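Local coordinates for hypothetical protein (Nostoc punctiforme, PDB 2O62) that is of unknown function but joins two calycin-like regions, the second resembling the C-terminal domain of a biogenesis factor for ATP synthase, at residues Asp162-Ile170 with Met179-Arg187; Phe92-His100 with Leu245-Tyr253. All blocks are in the same frame, centred on the assembly; numbering follows the deposited sequence.

Contact 1 (Asp162-Ile170 with Met179-Arg187); sequences DIYSTTLKI and MQSTSFGER
The selenomethionine M179 bends back at its second and third torsions and brings CE near the backbone oxygen of K169. Q180 and L168 meet next. CD1 of L168 presses on the amide end of Q180, 3.3 Å from NE2, and also touches CG and CD. The extended Q180 chain, with CG anti to the backbone N (chi1 -176°), carries NE2 back to its own strand, where it donates in the amide plane to T182 OG1 at 2.8 Å; this fixes the flip of the amide. S181 forms a hydrogen-bonded pair with K169: K169 N to S181 O spans 2.8 Å, and S181 N returns the bond to K169 O. The S181 hydroxyl is hydrogen-bonded to T190 OG1 on the next strand; a short polar side chain suits this outer face. The segments are the two strands of an antiparallel beta hairpin in the closed barrel of the C-terminal region. Q180, T182 and F184 share a face with T166, L168 and I170, turned to the barrel interior, while S181 and S183 lie opposite with T167 and K169. T182 sets OG1 beside L168 CD1, and S183 packs its CB 3.9 Å from T167 CB while OG reaches T188. F184 lays CE2 over one face of the Y164 ring, CZ 3.6 Å from Y164 CD2, the planes 31° apart. G185 follows F184 in a type II' turn: its positive phi suits glycine, and a beta carbon would collide with Y164 CD1. Its N donates to S165 O at 2.9 Å, and a water bridges S165 O to G185 O.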
# COMPACT_ATOMS: atom_id res chain seq x y z
N ASP A 162 12.01 6.75 12.46
CA ASP A 162 11.18 7.32 13.50
C ASP A 162 10.00 6.43 13.86
O ASP A 162 9.52 5.69 13.02
CB ASP A 162 10.67 8.68 13.04
CG ASP A 162 11.76 9.73 13.08
OD1 ASP A 162 12.39 9.85 14.13
OD2 ASP A 162 11.94 10.45 12.08
N ILE A 163 9.61 6.45 15.14
CA ILE A 163 8.53 5.61 15.65
C ILE A 163 7.48 6.50 16.30
O ILE A 163 7.82 7.38 17.07
CB ILE A 163 9.09 4.57 16.69
CG1 ILE A 163 10.02 3.60 15.99
CG2 ILE A 163 7.98 3.79 17.34
CD1 ILE A 163 10.95 2.87 16.92
N TYR A 164 6.22 6.22 15.99
CA TYR A 164 5.09 7.02 16.43
C TYR A 164 3.99 6.12 16.94
O TYR A 164 3.88 4.99 16.50
CB TYR A 164 4.55 7.76 15.21
CG TYR A 164 5.56 8.63 14.52
CD1 TYR A 164 5.78 9.89 14.96
CD2 TYR A 164 6.27 8.18 13.42
CE1 TYR A 164 6.71 10.72 14.37
CE2 TYR A 164 7.21 8.99 12.81
CZ TYR A 164 7.39 10.29 13.28
OH TYR A 164 8.32 11.17 12.78
N SER A 165 3.15 6.66 17.81
CA SER A 165 1.90 6.03 18.22
C SER A 165 0.78 6.42 17.26
O SER A 165 0.72 7.57 16.79
CB SER A 165 1.50 6.52 19.59
OG SER A 165 2.39 6.04 20.56
N THR A 166 -0.12 5.49 17.01
CA THR A 166 -1.26 5.77 16.15
C THR A 166 -2.54 5.38 16.85
O THR A 166 -2.56 4.46 17.64
CB THR A 166 -1.19 5.00 14.85
OG1 THR A 166 -1.30 3.58 15.09
CG2 THR A 166 0.10 5.28 14.14
N THR A 167 -3.59 6.12 16.50
CA THR A 167 -4.96 5.87 16.90
C THR A 167 -5.82 6.09 15.64
O THR A 167 -5.61 7.04 14.87
CB THR A 167 -5.38 6.87 18.02
OG1 THR A 167 -4.59 6.64 19.21
CG2 THR A 167 -6.83 6.67 18.39
N LEU A 168 -6.81 5.25 15.44
CA LEU A 168 -7.78 5.47 14.38
C LEU A 168 -9.14 5.14 14.94
O LEU A 168 -9.34 4.04 15.46
CB LEU A 168 -7.42 4.56 13.22
CG LEU A 168 -8.32 4.39 12.01
CD1 LEU A 168 -8.65 5.72 11.47
CD2 LEU A 168 -7.50 3.59 10.97
N LYS A 169 -10.05 6.10 14.90
CA LYS A 169 -11.44 5.90 15.34
C LYS A 169 -12.34 6.13 14.12
O LYS A 169 -12.16 7.12 13.41
CB LYS A 169 -11.82 6.89 16.46
CG LYS A 169 -10.82 6.93 17.61
CD LYS A 169 -11.21 7.81 18.77
CE LYS A 169 -10.28 7.56 19.99
NZ LYS A 169 -10.71 8.34 21.21
N ILE A 170 -13.27 5.22 13.88
CA ILE A 170 -14.14 5.29 12.73
C ILE A 170 -15.55 4.99 13.23
O ILE A 170 -15.78 3.95 13.83
CB ILE A 170 -13.71 4.30 11.62
CG1 ILE A 170 -12.27 4.57 11.25
CG2 ILE A 170 -14.58 4.44 10.39
CD1 ILE A 170 -11.71 3.63 10.22
N MSE A 179 -17.43 9.32 10.33
CA MSE A 179 -16.54 10.20 11.10
C MSE A 179 -15.26 9.41 11.30
O MSE A 179 -15.31 8.29 11.80
CB MSE A 179 -17.20 10.49 12.46
CG MSE A 179 -16.59 11.61 13.31
SE MSE A 179 -14.97 11.19 14.37
CE MSE A 179 -15.19 9.30 15.04
N GLN A 180 -14.13 9.97 10.90
CA GLN A 180 -12.82 9.34 11.09
C GLN A 180 -11.88 10.31 11.81
O GLN A 180 -11.76 11.46 11.37
CB GLN A 180 -12.17 8.93 9.80
CG GLN A 180 -10.85 8.20 10.06
CD GLN A 180 -10.22 7.65 8.82
OE1 GLN A 180 -10.91 7.23 7.90
NE2 GLN A 180 -8.88 7.62 8.79
N SER A 181 -11.26 9.84 12.89
CA SER A 181 -10.30 10.59 13.65
C SER A 181 -9.04 9.78 13.67
O SER A 181 -9.06 8.65 14.19
CB SER A 181 -10.75 10.82 15.08
OG SER A 181 -9.80 11.67 15.71
N THR A 182 -7.97 10.32 13.13
CA THR A 182 -6.72 9.62 13.02
C THR A 182 -5.60 10.42 13.70
O THR A 182 -5.32 11.59 13.33
CB THR A 182 -6.38 9.41 11.56
OG1 THR A 182 -7.56 8.98 10.85
CG2 THR A 182 -5.33 8.38 11.38
N SER A 183 -4.90 9.76 14.64
CA SER A 183 -3.73 10.34 15.30
C SER A 183 -2.48 9.65 14.85
O SER A 183 -2.41 8.41 14.72
CB SER A 183 -3.87 10.24 16.79
OG SER A 183 -5.07 10.91 17.18
N PHE A 184 -1.47 10.46 14.58
CA PHE A 184 -0.21 9.97 14.15
C PHE A 184 0.82 10.80 14.87
O PHE A 184 0.93 12.00 14.61
CB PHE A 184 -0.06 10.13 12.66
CG PHE A 184 1.19 9.55 12.13
CD1 PHE A 184 1.20 8.24 11.73
CD2 PHE A 184 2.32 10.29 12.01
CE1 PHE A 184 2.29 7.68 11.23
CE2 PHE A 184 3.45 9.72 11.47
CZ PHE A 184 3.44 8.40 11.13
N GLY A 185 1.53 10.20 15.83
CA GLY A 185 2.37 11.02 16.73
C GLY A 185 1.58 12.18 17.31
O GLY A 185 0.49 11.98 17.86
N GLU A 186 2.10 13.40 17.17
CA GLU A 186 1.47 14.57 17.77
C GLU A 186 0.33 15.16 16.91
O GLU A 186 -0.28 16.13 17.31
CB GLU A 186 2.51 15.67 18.15
CG GLU A 186 3.36 16.20 17.03
CD GLU A 186 4.46 17.20 17.52
OE1 GLU A 186 4.34 17.85 18.59
OE2 GLU A 186 5.47 17.30 16.82
N ARG A 187 0.05 14.57 15.76
CA ARG A 187 -0.94 15.07 14.82
C ARG A 187 -2.23 14.29 14.86
O ARG A 187 -2.24 13.06 14.72
CB ARG A 187 -0.38 15.04 13.41
CG ARG A 187 -1.35 15.56 12.37
CD ARG A 187 -0.86 15.22 11.01
NE ARG A 187 -1.22 13.84 10.64
CZ ARG A 187 -0.44 13.03 9.94
NH1 ARG A 187 0.76 13.41 9.59
NH2 ARG A 187 -0.86 11.81 9.63
O HOH W 1 -0.51 9.55 18.46

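Contact 2 (Phe92-His100 with Leu245-Tyr253)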
# COMPACT_ATOMS: atom_id res chain seq x y z
N PHE A 92 1.64 10.52 -10.97
CA PHE A 92 1.63 10.00 -9.61
C PHE A 92 1.18 8.51 -9.66
O PHE A 92 0.54 8.04 -10.60
CB PHE A 92 0.67 10.81 -8.76
CG PHE A 92 0.75 10.50 -7.27
CD1 PHE A 92 1.97 10.53 -6.61
CD2 PHE A 92 -0.40 10.28 -6.56
CE1 PHE A 92 2.03 10.30 -5.27
CE2 PHE A 92 -0.37 10.05 -5.22
CZ PHE A 92 0.85 10.05 -4.57
N GLY A 93 1.56 7.79 -8.63
CA GLY A 93 1.31 6.37 -8.52
C GLY A 93 2.39 5.67 -7.73
O GLY A 93 3.23 6.33 -7.12
N GLY A 94 2.38 4.34 -7.73
CA GLY A 94 3.41 3.58 -7.07
C GLY A 94 2.77 2.37 -6.39
O GLY A 94 1.56 2.17 -6.47
N GLU A 95 3.59 1.59 -5.70
CA GLU A 95 3.17 0.30 -5.14
C GLU A 95 3.40 0.28 -3.64
O GLU A 95 4.47 0.67 -3.17
CB GLU A 95 3.99 -0.80 -5.78
CG GLU A 95 3.73 -2.19 -5.22
CD GLU A 95 4.62 -3.26 -5.83
OE1 GLU A 95 5.50 -2.92 -6.64
OE2 GLU A 95 4.47 -4.43 -5.49
N LEU A 96 2.41 -0.21 -2.90
CA LEU A 96 2.57 -0.55 -1.50
C LEU A 96 2.44 -2.06 -1.36
O LEU A 96 1.43 -2.63 -1.73
CB LEU A 96 1.48 0.17 -0.69
CG LEU A 96 1.54 1.71 -0.96
CD1 LEU A 96 0.26 2.34 -0.72
CD2 LEU A 96 2.57 2.39 -0.23
N ALA A 97 3.44 -2.69 -0.80
CA ALA A 97 3.54 -4.15 -0.76
C ALA A 97 3.70 -4.64 0.67
O ALA A 97 4.72 -4.40 1.29
CB ALA A 97 4.75 -4.59 -1.62
N PHE A 98 2.66 -5.28 1.20
CA PHE A 98 2.65 -5.88 2.53
C PHE A 98 3.04 -7.36 2.50
O PHE A 98 2.55 -8.12 1.67
CB PHE A 98 1.25 -5.77 3.19
CG PHE A 98 0.67 -4.39 3.21
CD1 PHE A 98 -0.12 -3.93 2.14
CD2 PHE A 98 0.85 -3.56 4.31
CE1 PHE A 98 -0.69 -2.68 2.17
CE2 PHE A 98 0.29 -2.29 4.33
CZ PHE A 98 -0.45 -1.86 3.27
N VAL A 99 3.91 -7.76 3.43
CA VAL A 99 4.28 -9.13 3.66
C VAL A 99 3.75 -9.53 5.05
O VAL A 99 3.89 -8.80 6.03
CB VAL A 99 5.76 -9.29 3.57
CG1 VAL A 99 6.17 -10.74 3.86
CG2 VAL A 99 6.24 -8.81 2.20
N HIS A 100 3.10 -10.68 5.12
CA HIS A 100 2.62 -11.26 6.38
C HIS A 100 2.54 -12.77 6.29
O HIS A 100 1.69 -13.30 5.57
CB HIS A 100 1.22 -10.72 6.69
CG HIS A 100 0.63 -11.27 7.95
ND1 HIS A 100 0.96 -10.78 9.20
CD2 HIS A 100 -0.26 -12.26 8.16
CE1 HIS A 100 0.30 -11.46 10.12
NE2 HIS A 100 -0.44 -12.37 9.52
N LEU A 245 -6.61 -6.94 13.26
CA LEU A 245 -5.26 -6.54 12.89
C LEU A 245 -5.23 -5.89 11.50
O LEU A 245 -5.62 -6.52 10.50
CB LEU A 245 -4.31 -7.75 12.92
CG LEU A 245 -2.85 -7.46 12.55
CD1 LEU A 245 -2.19 -6.59 13.58
CD2 LEU A 245 -2.09 -8.80 12.33
N ARG A 246 -4.74 -4.65 11.42
CA ARG A 246 -4.68 -3.93 10.16
C ARG A 246 -3.35 -3.26 10.02
O ARG A 246 -2.79 -2.74 11.00
CB ARG A 246 -5.76 -2.88 10.12
CG ARG A 246 -5.86 -2.14 8.79
CD ARG A 246 -7.31 -1.85 8.44
NE ARG A 246 -7.49 -1.06 7.21
CZ ARG A 246 -7.76 0.24 7.16
NH1 ARG A 246 -7.77 0.98 8.27
NH2 ARG A 246 -7.97 0.84 5.98
N GLN A 247 -2.82 -3.26 8.81
CA GLN A 247 -1.68 -2.45 8.51
C GLN A 247 -2.06 -1.39 7.52
O GLN A 247 -2.92 -1.60 6.67
CB GLN A 247 -0.47 -3.27 7.98
CG GLN A 247 0.21 -4.07 9.06
CD GLN A 247 1.48 -4.71 8.61
OE1 GLN A 247 1.59 -5.19 7.50
NE2 GLN A 247 2.51 -4.66 9.47
N ARG A 248 -1.41 -0.25 7.62
CA ARG A 248 -1.52 0.82 6.61
C ARG A 248 -0.11 1.23 6.17
O ARG A 248 0.82 1.28 6.98
CB ARG A 248 -2.26 2.01 7.18
CG ARG A 248 -3.70 1.67 7.54
CD ARG A 248 -4.44 2.89 8.02
NE ARG A 248 -4.12 3.23 9.43
CZ ARG A 248 -3.49 4.36 9.83
NH1 ARG A 248 -3.12 5.29 8.96
NH2 ARG A 248 -3.27 4.59 11.11
N MSE A 249 0.06 1.52 4.88
CA MSE A 249 1.35 1.97 4.38
C MSE A 249 1.18 3.27 3.60
O MSE A 249 0.25 3.41 2.84
CB MSE A 249 2.05 0.89 3.55
CG MSE A 249 3.46 1.18 3.30
SE MSE A 249 4.46 0.02 2.05
CE MSE A 249 4.30 -1.54 3.00
N ILE A 250 2.07 4.23 3.84
CA ILE A 250 2.02 5.57 3.27
C ILE A 250 3.37 5.92 2.67
O ILE A 250 4.37 5.95 3.39
CB ILE A 250 1.69 6.60 4.32
CG1 ILE A 250 0.41 6.20 5.08
CG2 ILE A 250 1.54 7.97 3.68
CD1 ILE A 250 0.65 5.60 6.42
N ARG A 251 3.40 6.16 1.35
CA ARG A 251 4.58 6.66 0.62
C ARG A 251 4.42 8.17 0.47
O ARG A 251 3.46 8.64 -0.15
CB ARG A 251 4.67 6.01 -0.76
CG ARG A 251 5.97 6.21 -1.55
CD ARG A 251 5.76 5.67 -2.97
NE ARG A 251 6.97 5.94 -3.76
CZ ARG A 251 8.06 5.21 -3.74
NH1 ARG A 251 8.13 4.07 -3.08
NH2 ARG A 251 9.10 5.61 -4.47
N SER A 252 5.32 8.93 1.05
CA SER A 252 5.15 10.38 1.22
C SER A 252 6.05 11.20 0.31
O SER A 252 7.25 10.98 0.27
CB SER A 252 5.38 10.76 2.67
OG SER A 252 4.47 10.09 3.54
N TYR A 253 5.46 12.19 -0.35
CA TYR A 253 6.17 13.13 -1.23
C TYR A 253 6.07 14.55 -0.68
O TYR A 253 5.03 14.95 -0.20
CB TYR A 253 5.57 13.12 -2.64
CG TYR A 253 5.83 11.85 -3.40
CD1 TYR A 253 5.10 10.70 -3.12
CD2 TYR A 253 6.86 11.79 -4.35
CE1 TYR A 253 5.35 9.51 -3.78
CE2 TYR A 253 7.11 10.57 -5.02
CZ TYR A 253 6.35 9.46 -4.72
OH TYR A 253 6.57 8.25 -5.33
O HOH W 2 3.82 -5.98 6.78
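M249, a selenomethionine, runs alongside F98 and L96, which point the opposite way. Its CB lies 3.7 Å from both CE2 and CZ of F98, CG comes 3.8 Å from L96 CD2, and SE meets the same methyl and, more loosely, L96 CB. The chain stays extended until the last torsion (chi3 -63°), where it turns CE over one face of the F98 ring, toward its rim, and to 3.4 Å from A97 O. A long, flexible, apolar chain suits a place between strands whose axes approach to 7.9 Å. F98 packs beside it: its edge faces R248 C, and CD2 sits 3.7 Å from Q247 OE1. A leucine in place of F98 would probably open a gap beside M249 CB and leave M249 CE without the ring face it lies over. Q247 keeps its polar end paired although it is buried: NE2 bonds T266, and OE1 accepts from a water that also donates to V99 O. At the far end, F92 turns its edge to the face of Y253 in an offset edge-to-face pair, CE1 to CE1 3.7 Å and planes 79° apart. The Y253 hydroxyl, which also bonds L83 O, accepts from R251 NE at 2.8 Å, in the guanidinium plane; R251 is further bound by S80 OG and G70 O, so several bonds grip its guanidinium. L96, F98, M249 and Y253 thus belong to facing sides of two antiparallel sheets, one from each calycin-related region, packed face to face, with the C-terminal strand presenting the outer side of its barrel.

Contact 1 lies about 17 Å from the centre of the chain, is partly buried, and joins neighbouring strands of one barrel; contact 2 is about 2 Å from that centre, is buried, and joins strands of different sheets. Backbone hydrogen bonds carry the first, with T167, S181 and S183 beside K169 on the outer face, whereas side chains carry the second: apolar packing, aromatic rings and a bridging water. Both reach the barrel, where they touch: CD2 of L168 packs 3.7 Å from R248 NE. E267 serves both, as salt-bridge partner of R248 and weak hydrogen-bond partner of T166. Strand 245-253 turns R248 to the barrel interior and M249 to the other sheet.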